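Local coordinates for G protein coupled receptor (Arabidopsis thaliana, PDB 3T33) that is a zinc-binding plant protein of the LanC-like family that may play a role in abscisic acid signalling, at residues Ala113-Ser118 with Leu154-Gly159; Arg76-Tyr81 with Arg119-Val124; Tyr262-Arg267 with Thr307-Glu312; Gly238-Leu243 with Lys254-Thr259; Ser58-Val63 with Glu101-Leu106. One frame throughout, in Å; residues are numbered along the deposited sequence.

In the fold
Within an all-helical chain, consistent with the alpha/alpha toroid of LanC proteins, the contacts form two touching pairs, 1 with 2 and 3 with 4, with contact 5 apart. Contact 5 opens first along the chain, and its segments alternate with those of contact 2, which also crosses contact 1. Contacts 1 and 2 have centres 10 Å apart; contact 5 lies about 22 Å from contact 1, centre to centre, and shares helix 101-118 with it. Later in sequence come contacts 4 and 3, joined by helix 250-265, with centres 12 Å apart and F310 against K257. Contacts 3 and 5, 41 Å apart by centres, lie on opposite sides of the chain's centre, so the contacts sample two distant parts of the chain.

Contact 1 of 5, residues Ala113-Ser118 with Leu154-Gly159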
# COMPACT_ATOMS: atom_id res chain seq x y z
N ALA A 113 -0.99 10.26 21.30
CA ALA A 113 -0.60 11.61 20.84
C ALA A 113 -1.28 12.04 19.53
O ALA A 113 -1.56 13.20 19.32
CB ALA A 113 0.89 11.77 20.72
N CYS A 114 -1.55 11.09 18.64
CA CYS A 114 -2.12 11.45 17.37
C CYS A 114 -3.59 11.79 17.59
O CYS A 114 -4.14 12.64 16.90
CB CYS A 114 -1.97 10.27 16.39
SG CYS A 114 -0.27 10.13 15.66
N ASP A 115 -4.20 11.08 18.53
CA ASP A 115 -5.57 11.27 18.88
C ASP A 115 -5.83 12.70 19.38
O ASP A 115 -6.65 13.43 18.81
CB ASP A 115 -5.97 10.26 19.92
CG ASP A 115 -7.46 10.30 20.24
OD1 ASP A 115 -8.29 10.68 19.38
OD2 ASP A 115 -7.79 9.92 21.38
N VAL A 116 -5.09 13.08 20.43
CA VAL A 116 -5.01 14.46 20.97
C VAL A 116 -4.87 15.49 19.84
O VAL A 116 -5.65 16.47 19.76
CB VAL A 116 -3.82 14.61 21.99
CG1 VAL A 116 -3.56 16.09 22.38
CG2 VAL A 116 -4.03 13.76 23.25
N ALA A 117 -3.88 15.29 18.97
CA ALA A 117 -3.63 16.24 17.88
C ALA A 117 -4.72 16.22 16.77
O ALA A 117 -4.80 17.15 15.99
CB ALA A 117 -2.27 15.99 17.28
N SER A 118 -5.55 15.17 16.72
CA SER A 118 -6.53 15.07 15.62
C SER A 118 -8.00 15.42 15.96
O SER A 118 -8.91 15.32 15.11
CB SER A 118 -6.46 13.70 14.95
OG SER A 118 -6.67 12.64 15.86
N LEU A 154 -12.70 2.49 19.94
CA LEU A 154 -13.89 2.03 19.26
C LEU A 154 -15.06 3.04 19.30
O LEU A 154 -15.73 3.25 18.26
CB LEU A 154 -14.30 0.71 19.85
CG LEU A 154 -15.50 0.07 19.16
CD1 LEU A 154 -15.18 -0.08 17.71
CD2 LEU A 154 -15.87 -1.21 19.81
N ALA A 155 -15.27 3.68 20.47
CA ALA A 155 -16.27 4.78 20.63
C ALA A 155 -15.88 6.00 19.77
O ALA A 155 -16.75 6.64 19.15
CB ALA A 155 -16.42 5.19 22.15
N ARG A 156 -14.59 6.33 19.71
CA ARG A 156 -14.19 7.44 18.89
C ARG A 156 -14.38 7.08 17.43
O ARG A 156 -14.79 7.92 16.60
CB ARG A 156 -12.75 7.83 19.15
CG ARG A 156 -12.53 8.52 20.50
CD ARG A 156 -11.06 8.33 20.92
NE ARG A 156 -10.76 8.82 22.27
CZ ARG A 156 -9.67 8.47 22.97
NH1 ARG A 156 -8.78 7.62 22.46
NH2 ARG A 156 -9.48 8.97 24.19
N PHE A 157 -14.14 5.82 17.09
CA PHE A 157 -14.24 5.49 15.69
C PHE A 157 -15.75 5.58 15.30
O PHE A 157 -16.11 6.13 14.30
CB PHE A 157 -13.73 4.07 15.42
CG PHE A 157 -13.62 3.77 13.94
CD1 PHE A 157 -14.69 3.96 13.08
CD2 PHE A 157 -12.44 3.31 13.39
CE1 PHE A 157 -14.57 3.70 11.73
CE2 PHE A 157 -12.35 3.04 12.05
CZ PHE A 157 -13.39 3.25 11.22
N ARG A 158 -16.60 5.01 16.13
CA ARG A 158 -18.05 5.00 15.94
C ARG A 158 -18.72 6.39 15.96
O ARG A 158 -19.88 6.51 15.47
CB ARG A 158 -18.66 4.13 17.01
CG ARG A 158 -18.45 2.62 16.77
CD ARG A 158 -19.15 1.90 17.85
NE ARG A 158 -19.09 0.48 17.66
CZ ARG A 158 -19.36 -0.41 18.62
NH1 ARG A 158 -19.66 -0.02 19.86
NH2 ARG A 158 -19.32 -1.69 18.33
N GLY A 159 -18.02 7.41 16.49
CA GLY A 159 -18.50 8.81 16.45
C GLY A 159 -18.25 9.51 15.12
O GLY A 159 -18.79 10.63 14.86
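The guanidinium of R156 presents one face to the carboxylate of D115, whose CG stands 3.6 Å above that plane and is displaced toward its rim; the two planes are turned 51° apart. In this family's all-helical alpha/alpha toroid, the pair links the C-terminal part of helix 101-118 with the last turns of helix 147-158. The backbones remain well separated, since the CA atoms of D115 and R156 are 9.4 Å apart and are the nearest across the segments, so the two side chains alone bridge the interval. R156 does so with a chain extended from CG to NE, meeting D115 at roughly a right angle. The interaction is a salt bridge resting on charge alone: D115 OD2 is modelled 2.7 Å from R156 NH1, but it sits over the guanidinium face, away from the directions of the N-H bonds. Its position is doubtful, because it crowds R156 CZ in the model. The carboxylate has further partners, with R119 NH2 forming a second salt bridge to OD2. R156 in turn makes a cation-pi contact with Y153. The remaining carboxylate oxygen, D115 OD1, is hydrogen-bonded to the hydroxyl OH of Y130.

Contact 2 of 5, residues Arg76-Tyr81 with Arg119-Val124; sequences RDYNLY and RDSERV
Polar contact between Y78 and S121 is a single hydroxyl pair: Y78 OH and S121 OG are 2.8 Å apart, a hydrogen bond in which either could be the donor. S121 OG has a second role inside its own segment, accepting from R123 N at 3.1 Å with an N-H...O angle of 150°. This backbone donor two residues on makes an ST turn, and it leaves the serine oxygen gripped from two sources, one in each loop. OG is placed for both by standing anti to the backbone N of S121 (chi1 -180°).

Both segments are irregular; the contact joins the loop between helices 45-69 and 84-98 to the loop between helices 101-118 and 130-144, two interhelical connections of the alpha/alpha toroid expected for a LanC-like protein.

Van der Waals contacts also reach the hydroxyl. S121 CB lies 3.5 Å from Y78 OH, while the aliphatic start of R123 approaches the same oxygen, its CB at 3.6 Å and its CG at 3.9 Å. N79 CB covers one face of the Y78 ring, 4.2 Å above its centre. The tyrosine also packs on S118 and on V133 of helix 130-144. Its chi1 of 113° is far from any staggered value. The backbone phi of Y78 is positive, at 97°. Three residues further on, the side chain of Y81 touches C333, one of the zinc ligands.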
# COMPACT_ATOMS: atom_id res chain seq x y z
N ARG A 76 2.39 17.56 15.32
CA ARG A 76 1.69 18.41 14.40
C ARG A 76 0.90 17.66 13.28
O ARG A 76 -0.30 17.84 13.17
CB ARG A 76 2.65 19.46 13.89
CG ARG A 76 2.85 20.54 14.93
CD ARG A 76 4.27 21.08 15.03
NE ARG A 76 4.35 22.03 16.13
CZ ARG A 76 4.87 21.76 17.32
NH1 ARG A 76 5.39 20.57 17.55
NH2 ARG A 76 4.88 22.68 18.27
N ASP A 77 1.60 16.85 12.51
CA ASP A 77 0.96 16.13 11.45
C ASP A 77 -0.02 15.10 11.95
O ASP A 77 -1.18 15.30 11.87
CB ASP A 77 1.98 15.55 10.50
CG ASP A 77 1.43 15.30 9.13
OD1 ASP A 77 2.25 15.26 8.22
OD2 ASP A 77 0.21 15.14 8.95
N TYR A 78 0.37 13.99 12.48
CA TYR A 78 -0.69 13.08 12.96
C TYR A 78 -1.14 11.95 12.06
O TYR A 78 -1.24 10.87 12.49
CB TYR A 78 -1.88 13.83 13.55
CG TYR A 78 -3.21 13.75 12.81
CD1 TYR A 78 -3.97 12.61 12.82
CD2 TYR A 78 -3.72 14.84 12.15
CE1 TYR A 78 -5.15 12.55 12.16
CE2 TYR A 78 -4.89 14.79 11.49
CZ TYR A 78 -5.61 13.66 11.50
OH TYR A 78 -6.79 13.63 10.85
N ASN A 79 -1.41 12.21 10.80
CA ASN A 79 -1.92 11.16 9.95
C ASN A 79 -0.96 10.06 9.54
O ASN A 79 0.21 10.13 9.84
CB ASN A 79 -2.70 11.74 8.77
CG ASN A 79 -1.83 12.17 7.64
OD1 ASN A 79 -0.65 11.97 7.65
ND2 ASN A 79 -2.43 12.80 6.66
N LEU A 80 -1.46 9.04 8.87
CA LEU A 80 -0.62 7.86 8.55
C LEU A 80 0.38 8.21 7.47
O LEU A 80 1.55 7.77 7.50
CB LEU A 80 -1.49 6.68 8.11
CG LEU A 80 -0.79 5.34 7.95
CD1 LEU A 80 -0.56 4.66 9.31
CD2 LEU A 80 -1.58 4.41 6.97
N TYR A 81 -0.10 9.05 6.55
CA TYR A 81 0.50 9.35 5.25
C TYR A 81 1.82 10.06 5.42
O TYR A 81 2.84 9.61 4.86
CB TYR A 81 -0.44 10.25 4.43
CG TYR A 81 0.04 10.44 3.03
CD1 TYR A 81 0.84 11.50 2.69
CD2 TYR A 81 -0.28 9.51 2.04
CE1 TYR A 81 1.31 11.62 1.42
CE2 TYR A 81 0.16 9.63 0.79
CZ TYR A 81 0.97 10.66 0.48
OH TYR A 81 1.39 10.78 -0.79
N ARG A 119 -8.24 15.83 17.21
CA ARG A 119 -9.54 16.40 17.59
C ARG A 119 -9.63 17.68 16.78
O ARG A 119 -8.60 18.28 16.43
CB ARG A 119 -9.58 16.68 19.11
CG ARG A 119 -9.06 15.52 19.98
CD ARG A 119 -9.90 14.23 19.81
NE ARG A 119 -9.45 13.17 20.72
CZ ARG A 119 -10.11 12.78 21.82
NH1 ARG A 119 -11.27 13.35 22.15
NH2 ARG A 119 -9.61 11.81 22.58
N ASP A 120 -10.84 18.05 16.37
CA ASP A 120 -11.04 19.18 15.47
C ASP A 120 -10.76 18.83 14.00
O ASP A 120 -11.05 19.63 13.11
CB ASP A 120 -10.16 20.36 15.90
CG ASP A 120 -10.58 20.94 17.23
OD1 ASP A 120 -11.65 20.55 17.74
OD2 ASP A 120 -9.83 21.78 17.78
N SER A 121 -10.22 17.64 13.74
CA SER A 121 -9.91 17.24 12.37
C SER A 121 -11.18 16.83 11.70
O SER A 121 -12.05 16.18 12.31
CB SER A 121 -8.91 16.06 12.29
OG SER A 121 -8.65 15.73 10.94
N GLU A 122 -11.27 17.21 10.44
CA GLU A 122 -12.38 16.74 9.61
C GLU A 122 -12.00 15.58 8.67
O GLU A 122 -12.86 15.05 8.00
CB GLU A 122 -13.10 17.90 8.90
CG GLU A 122 -14.46 18.22 9.59
CD GLU A 122 -14.98 19.68 9.41
OE1 GLU A 122 -14.53 20.41 8.48
OE2 GLU A 122 -15.85 20.09 10.24
N ARG A 123 -10.71 15.18 8.67
CA ARG A 123 -10.24 14.03 7.86
C ARG A 123 -10.88 12.73 8.34
O ARG A 123 -10.94 12.43 9.50
CB ARG A 123 -8.73 13.91 7.86
CG ARG A 123 -7.91 15.16 7.40
CD ARG A 123 -8.19 15.55 5.96
NE ARG A 123 -7.10 16.37 5.42
CZ ARG A 123 -7.28 17.53 4.76
NH1 ARG A 123 -8.52 18.02 4.57
NH2 ARG A 123 -6.23 18.19 4.27
N VAL A 124 -11.38 11.95 7.42
CA VAL A 124 -12.17 10.81 7.80
C VAL A 124 -11.57 9.40 7.34
O VAL A 124 -12.10 8.33 7.65
CB VAL A 124 -13.56 11.14 7.22
CG1 VAL A 124 -14.03 10.16 6.18
CG2 VAL A 124 -14.53 11.55 8.31

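Contact 3 of 5, residues Tyr262-Arg267 with Thr307-Glu312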
# COMPACT_ATOMS: atom_id res chain seq x y z
N TYR A 262 -13.22 -2.00 -18.48
CA TYR A 262 -13.08 -0.73 -19.16
C TYR A 262 -11.65 -0.25 -19.11
O TYR A 262 -11.08 0.03 -20.13
CB TYR A 262 -14.01 0.31 -18.52
CG TYR A 262 -13.74 1.70 -19.02
CD1 TYR A 262 -14.29 2.14 -20.23
CD2 TYR A 262 -12.91 2.55 -18.31
CE1 TYR A 262 -14.03 3.40 -20.69
CE2 TYR A 262 -12.66 3.80 -18.75
CZ TYR A 262 -13.21 4.21 -19.95
OH TYR A 262 -12.94 5.46 -20.39
N MET A 263 -11.07 -0.19 -17.92
CA MET A 263 -9.67 0.24 -17.70
C MET A 263 -8.62 -0.62 -18.43
O MET A 263 -7.64 -0.11 -18.96
CB MET A 263 -9.38 0.23 -16.21
CG MET A 263 -10.14 1.33 -15.40
SD MET A 263 -9.71 1.44 -13.61
CE MET A 263 -8.41 2.60 -13.80
N ILE A 264 -8.83 -1.92 -18.45
CA ILE A 264 -7.91 -2.81 -19.14
C ILE A 264 -7.90 -2.47 -20.63
O ILE A 264 -6.85 -2.09 -21.18
CB ILE A 264 -8.26 -4.31 -18.82
CG1 ILE A 264 -8.01 -4.57 -17.33
CG2 ILE A 264 -7.44 -5.30 -19.69
CD1 ILE A 264 -8.52 -5.87 -16.83
N GLN A 265 -9.08 -2.49 -21.25
CA GLN A 265 -9.24 -2.27 -22.71
C GLN A 265 -8.73 -0.89 -23.14
O GLN A 265 -8.57 -0.64 -24.33
CB GLN A 265 -10.71 -2.42 -23.13
CG GLN A 265 -11.38 -3.74 -22.64
CD GLN A 265 -12.93 -3.75 -22.81
OE1 GLN A 265 -13.64 -4.51 -22.13
NE2 GLN A 265 -13.45 -2.92 -23.74
N ASN A 266 -8.44 -0.01 -22.18
CA ASN A 266 -8.23 1.39 -22.51
C ASN A 266 -6.94 1.99 -21.99
O ASN A 266 -6.79 3.21 -21.93
CB ASN A 266 -9.41 2.21 -22.02
CG ASN A 266 -10.53 2.24 -23.02
OD1 ASN A 266 -10.35 2.81 -24.08
ND2 ASN A 266 -11.68 1.61 -22.71
N ARG A 267 -6.02 1.11 -21.63
CA ARG A 267 -4.69 1.48 -21.16
C ARG A 267 -3.78 1.92 -22.32
O ARG A 267 -4.14 1.76 -23.49
CB ARG A 267 -4.07 0.30 -20.37
CG ARG A 267 -3.82 -0.92 -21.23
CD ARG A 267 -3.59 -2.24 -20.49
NE ARG A 267 -3.03 -3.18 -21.46
CZ ARG A 267 -2.97 -4.50 -21.37
NH1 ARG A 267 -3.45 -5.15 -20.33
NH2 ARG A 267 -2.44 -5.19 -22.37
N THR A 307 -10.65 -14.81 -13.15
CA THR A 307 -10.94 -14.60 -14.53
C THR A 307 -9.61 -14.55 -15.21
O THR A 307 -8.66 -13.99 -14.65
CB THR A 307 -11.66 -13.25 -14.65
OG1 THR A 307 -13.02 -13.42 -14.26
CG2 THR A 307 -11.63 -12.73 -16.02
N LYS A 308 -9.54 -15.12 -16.41
CA LYS A 308 -8.34 -15.05 -17.21
C LYS A 308 -7.98 -13.62 -17.45
O LYS A 308 -6.81 -13.24 -17.33
CB LYS A 308 -8.56 -15.73 -18.56
CG LYS A 308 -7.44 -15.47 -19.58
CD LYS A 308 -6.50 -16.67 -19.69
CE LYS A 308 -6.93 -17.58 -20.85
NZ LYS A 308 -6.75 -16.87 -22.17
N GLU A 309 -8.98 -12.82 -17.82
CA GLU A 309 -8.76 -11.42 -18.16
C GLU A 309 -7.96 -10.68 -17.07
O GLU A 309 -7.12 -9.85 -17.40
CB GLU A 309 -10.10 -10.69 -18.37
CG GLU A 309 -9.93 -9.21 -18.85
CD GLU A 309 -11.25 -8.42 -18.86
OE1 GLU A 309 -12.26 -8.92 -18.30
OE2 GLU A 309 -11.25 -7.29 -19.42
N PHE A 310 -8.26 -10.98 -15.80
CA PHE A 310 -7.77 -10.23 -14.64
C PHE A 310 -6.39 -10.74 -14.31
O PHE A 310 -5.47 -9.95 -14.27
CB PHE A 310 -8.72 -10.35 -13.41
CG PHE A 310 -10.06 -9.59 -13.56
CD1 PHE A 310 -10.16 -8.45 -14.36
CD2 PHE A 310 -11.19 -10.02 -12.87
CE1 PHE A 310 -11.38 -7.77 -14.52
CE2 PHE A 310 -12.39 -9.34 -13.00
CZ PHE A 310 -12.48 -8.20 -13.84
N VAL A 311 -6.26 -12.07 -14.13
CA VAL A 311 -4.96 -12.73 -13.96
C VAL A 311 -3.92 -12.17 -14.95
O VAL A 311 -2.86 -11.68 -14.56
CB VAL A 311 -5.08 -14.27 -14.17
CG1 VAL A 311 -3.76 -14.96 -13.92
CG2 VAL A 311 -6.08 -14.85 -13.25
N GLU A 312 -4.26 -12.19 -16.24
CA GLU A 312 -3.29 -11.84 -17.25
C GLU A 312 -3.01 -10.37 -17.24
O GLU A 312 -1.85 -9.95 -17.45
CB GLU A 312 -3.76 -12.30 -18.66
CG GLU A 312 -3.63 -13.84 -18.91
CD GLU A 312 -3.93 -14.23 -20.38
OE1 GLU A 312 -4.42 -13.35 -21.16
OE2 GLU A 312 -3.66 -15.41 -20.77
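Across residues 262-267 and 307-312, I264 CD1 makes the touching contacts. This methyl comes in at the edge of the F310 ring, in the ring plane, 3.9 Å from F310 CD1 and 4.1 Å from F310 CE1, with the two side chains at about a right angle. E309 borders the same methyl: its OE2 is 4.0 Å and its CG 4.2 Å from I264 CD1. The glutamate reaches across because its chain is extended beyond a CG that stands anti to the backbone N (chi1 -175°), and its OE1 makes a weak hydrogen bond with S261 OG.

The I264-F310 part is apolar and joins helices 250-265 and 308-324 of the alpha/alpha toroid. L298 of helix 291-305 touches both residues, and K257 and L260 also pack on F310.

Further out, T307 CG2 covers one face of the phenylalanine, 4.1 Å above the ring plane toward its rim. T307 O accepts from both F310 N and V311 N, tying the first turn together. After Q265 the chain leaves its helix, and N266 ND2 donates back to Y262 O at 3.1 Å.

Contact 4 of 5, residues Gly238-Leu243 with Lys254-Thr259; sequences GIMNVL and KDVKGT
M240 folds its thioether against V256 and T259 through two bends. CG lies beside the backbone N, and chi2 of -52° turns SD so that it rests 3.9 Å from V256 CG1 and 4.0 Å from T259 CB. The second bend, at chi3 (121°), carries the terminal methyl toward the threonine, with M240 CE 4.2 Å from T259 CG2. M240 and V256 lie alongside with opposed directions, while M240 runs roughly perpendicular to T259.

V256 divides its two branches between two partners. CG1, anti to the backbone N (chi1 177°), meets M240, and CG2 reaches L243 CD1 at 4.1 Å.

Helices 236-244 and 250-265 follow one another in the chain and run roughly antiparallel here, their short axes 10.4 Å apart at 146°, as a helical hairpin within the alpha/alpha toroid. The interface is buried, and F206 of helix 195-212 touches both L243 and V256.

T259 splits its branches by polarity. CG2 faces the methionine, while OG1 turns back along its own helix to donate to D255 O at 2.8 Å, a carbonyl that also accepts from T259 N.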
# COMPACT_ATOMS: atom_id res chain seq x y z
N GLY A 238 -8.69 2.33 -6.56
CA GLY A 238 -8.80 2.36 -5.10
C GLY A 238 -10.20 2.13 -4.62
O GLY A 238 -10.45 1.47 -3.59
N ILE A 239 -11.15 2.71 -5.35
CA ILE A 239 -12.57 2.48 -5.04
C ILE A 239 -13.01 1.06 -5.33
O ILE A 239 -13.67 0.45 -4.49
CB ILE A 239 -13.48 3.48 -5.84
CG1 ILE A 239 -13.04 4.94 -5.51
CG2 ILE A 239 -14.94 3.24 -5.46
CD1 ILE A 239 -13.70 6.05 -6.36
N MET A 240 -12.71 0.53 -6.51
CA MET A 240 -13.07 -0.86 -6.84
C MET A 240 -12.43 -1.82 -5.83
O MET A 240 -13.10 -2.74 -5.31
CB MET A 240 -12.58 -1.20 -8.25
CG MET A 240 -13.20 -0.28 -9.32
SD MET A 240 -15.01 -0.18 -9.24
CE MET A 240 -15.15 1.64 -8.97
N ASN A 241 -11.16 -1.55 -5.53
CA ASN A 241 -10.38 -2.34 -4.59
C ASN A 241 -11.15 -2.46 -3.30
O ASN A 241 -11.51 -3.58 -2.89
CB ASN A 241 -8.97 -1.76 -4.35
CG ASN A 241 -8.13 -2.63 -3.42
OD1 ASN A 241 -7.80 -2.26 -2.29
ND2 ASN A 241 -7.76 -3.77 -3.89
N VAL A 242 -11.52 -1.33 -2.71
CA VAL A 242 -12.30 -1.38 -1.45
C VAL A 242 -13.60 -2.16 -1.63
O VAL A 242 -14.03 -2.90 -0.74
CB VAL A 242 -12.62 0.05 -0.86
CG1 VAL A 242 -13.05 -0.09 0.58
CG2 VAL A 242 -11.37 0.93 -0.88
N LEU A 243 -14.27 -1.95 -2.77
CA LEU A 243 -15.55 -2.58 -2.96
C LEU A 243 -15.38 -4.07 -3.00
O LEU A 243 -16.20 -4.79 -2.45
CB LEU A 243 -16.25 -2.04 -4.21
CG LEU A 243 -16.74 -0.58 -4.10
CD1 LEU A 243 -17.27 -0.21 -5.45
CD2 LEU A 243 -17.83 -0.37 -2.97
N LYS A 254 -21.05 -7.19 -11.37
CA LYS A 254 -21.00 -6.76 -12.80
C LYS A 254 -20.45 -5.36 -12.97
O LYS A 254 -19.66 -5.14 -13.87
CB LYS A 254 -22.36 -6.83 -13.55
CG LYS A 254 -22.45 -7.83 -14.72
CD LYS A 254 -23.91 -8.33 -14.98
CE LYS A 254 -24.39 -9.43 -13.92
NZ LYS A 254 -25.61 -10.24 -14.37
N ASP A 255 -20.88 -4.41 -12.14
CA ASP A 255 -20.44 -3.03 -12.33
C ASP A 255 -18.95 -2.81 -11.97
O ASP A 255 -18.23 -1.98 -12.61
CB ASP A 255 -21.33 -2.07 -11.56
CG ASP A 255 -22.74 -1.85 -12.23
OD1 ASP A 255 -22.93 -2.13 -13.42
OD2 ASP A 255 -23.65 -1.36 -11.53
N VAL A 256 -18.48 -3.54 -10.94
CA VAL A 256 -17.07 -3.49 -10.56
C VAL A 256 -16.26 -4.16 -11.65
O VAL A 256 -15.35 -3.52 -12.19
CB VAL A 256 -16.80 -4.10 -9.19
CG1 VAL A 256 -15.31 -4.08 -8.89
CG2 VAL A 256 -17.62 -3.35 -8.09
N LYS A 257 -16.61 -5.41 -12.00
CA LYS A 257 -15.97 -6.12 -13.15
C LYS A 257 -15.93 -5.18 -14.35
O LYS A 257 -14.87 -4.94 -14.94
CB LYS A 257 -16.69 -7.42 -13.53
CG LYS A 257 -16.36 -8.57 -12.63
CD LYS A 257 -17.16 -9.81 -12.97
CE LYS A 257 -16.95 -10.93 -11.95
NZ LYS A 257 -17.91 -12.12 -12.17
N GLY A 258 -17.08 -4.58 -14.63
CA GLY A 258 -17.20 -3.68 -15.80
C GLY A 258 -16.23 -2.53 -15.84
O GLY A 258 -15.59 -2.29 -16.85
N THR A 259 -16.13 -1.81 -14.73
CA THR A 259 -15.19 -0.67 -14.59
C THR A 259 -13.76 -1.13 -14.76
O THR A 259 -12.96 -0.45 -15.38
CB THR A 259 -15.38 0.00 -13.21
OG1 THR A 259 -16.76 0.35 -13.08
CG2 THR A 259 -14.56 1.24 -13.06

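Contact 5 of 5, residues Ser58-Val63 with Glu101-Leu106; sequences SIKDKV and EDDLKL
K60 and D103 reach toward each other from opposite directions and meet as a buried salt bridge, joining helix 45-69 to helix 101-118 in the helical toroid of this LanC-like protein. With the CA atoms of K60 and D103 10.2 Å apart, the lysine spans most of the gap. Its CG lies anti to the backbone N (chi1 176°), sending the chain outward, and a bend at chi3 of 90° then turns the ammonium group onto the carboxylate.

K60 NZ comes to D103 OD1 at 2.6 Å, using the syn lone pair of OD1. The second hydrogen bond, from NZ to D103 OD2 at 3.0 Å, is weak, so the grip is uneven. The low polarity of the surroundings would probably strengthen the attraction, while both charges lose solvation. L91 and T98 of helix 84-98 touch the D103 side chain. From that helix S94 adds a polar group: its OG is hydrogen-bonded to D103 OD2 and makes a weak hydrogen bond with K60 NZ.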
# COMPACT_ATOMS: atom_id res chain seq x y z
N SER A 58 17.40 -0.82 11.72
CA SER A 58 18.07 0.46 11.79
C SER A 58 17.22 1.54 11.21
O SER A 58 17.18 2.58 11.82
CB SER A 58 19.45 0.52 11.13
OG SER A 58 20.05 -0.77 11.06
N ILE A 59 16.56 1.35 10.05
CA ILE A 59 15.64 2.42 9.54
C ILE A 59 14.55 2.74 10.61
O ILE A 59 14.37 3.89 10.98
CB ILE A 59 15.02 2.10 8.16
CG1 ILE A 59 16.12 1.92 7.13
CG2 ILE A 59 13.98 3.19 7.66
CD1 ILE A 59 15.60 1.21 5.85
N LYS A 60 13.86 1.71 11.07
CA LYS A 60 12.82 1.88 12.08
C LYS A 60 13.31 2.74 13.24
O LYS A 60 12.64 3.69 13.64
CB LYS A 60 12.35 0.52 12.61
CG LYS A 60 11.33 0.60 13.73
CD LYS A 60 11.13 -0.75 14.40
CE LYS A 60 12.11 -0.95 15.55
NZ LYS A 60 11.59 -1.92 16.55
N ASP A 61 14.49 2.41 13.76
CA ASP A 61 15.07 3.16 14.86
C ASP A 61 15.28 4.62 14.48
O ASP A 61 14.95 5.53 15.24
CB ASP A 61 16.40 2.53 15.29
CG ASP A 61 16.21 1.35 16.22
OD1 ASP A 61 15.05 0.93 16.42
OD2 ASP A 61 17.22 0.85 16.76
N LYS A 62 15.84 4.84 13.29
CA LYS A 62 16.09 6.19 12.80
C LYS A 62 14.79 6.98 12.70
O LYS A 62 14.74 8.15 13.07
CB LYS A 62 16.78 6.14 11.44
CG LYS A 62 16.93 7.50 10.77
CD LYS A 62 17.77 8.44 11.63
CE LYS A 62 18.44 9.51 10.78
NZ LYS A 62 18.84 10.69 11.58
N VAL A 63 13.74 6.33 12.20
CA VAL A 63 12.44 6.97 12.07
C VAL A 63 11.84 7.33 13.44
O VAL A 63 11.34 8.42 13.59
CB VAL A 63 11.44 6.09 11.25
CG1 VAL A 63 10.03 6.75 11.25
CG2 VAL A 63 11.91 5.94 9.82
N GLU A 101 7.15 -6.41 22.47
CA GLU A 101 6.02 -5.72 23.11
C GLU A 101 6.37 -4.27 23.34
O GLU A 101 5.47 -3.45 23.48
CB GLU A 101 5.50 -6.37 24.42
CG GLU A 101 5.34 -7.95 24.43
CD GLU A 101 3.99 -8.55 23.89
OE1 GLU A 101 2.91 -7.87 23.96
OE2 GLU A 101 4.02 -9.74 23.43
N ASP A 102 7.65 -3.93 23.34
CA ASP A 102 7.99 -2.50 23.44
C ASP A 102 7.58 -1.73 22.17
O ASP A 102 7.32 -0.51 22.24
CB ASP A 102 9.47 -2.28 23.75
CG ASP A 102 9.87 -2.76 25.17
OD1 ASP A 102 8.98 -2.96 26.07
OD2 ASP A 102 11.10 -2.96 25.39
N ASP A 103 7.60 -2.43 21.03
CA ASP A 103 7.16 -1.86 19.75
C ASP A 103 5.64 -1.52 19.87
O ASP A 103 5.22 -0.48 19.44
CB ASP A 103 7.40 -2.80 18.55
CG ASP A 103 8.84 -2.73 17.99
OD1 ASP A 103 9.60 -1.78 18.27
OD2 ASP A 103 9.23 -3.65 17.22
N LEU A 104 4.85 -2.44 20.42
CA LEU A 104 3.41 -2.24 20.57
C LEU A 104 3.09 -1.11 21.54
O LEU A 104 2.23 -0.29 21.27
CB LEU A 104 2.78 -3.53 21.04
CG LEU A 104 1.27 -3.59 21.31
CD1 LEU A 104 0.49 -3.32 20.01
CD2 LEU A 104 0.95 -4.94 21.85
N LYS A 105 3.81 -1.04 22.66
CA LYS A 105 3.60 0.03 23.64
C LYS A 105 3.93 1.36 23.02
O LYS A 105 3.22 2.32 23.21
CB LYS A 105 4.44 -0.19 24.92
CG LYS A 105 3.63 -0.90 26.00
CD LYS A 105 4.48 -1.77 26.92
CE LYS A 105 3.70 -3.00 27.37
NZ LYS A 105 4.53 -4.29 27.29
N LEU A 106 5.03 1.42 22.30
CA LEU A 106 5.44 2.70 21.81
C LEU A 106 4.37 3.14 20.79
O LEU A 106 3.97 4.32 20.77
CB LEU A 106 6.82 2.62 21.16
CG LEU A 106 7.33 4.01 20.79
CD1 LEU A 106 7.30 4.89 22.08
CD2 LEU A 106 8.73 3.97 20.17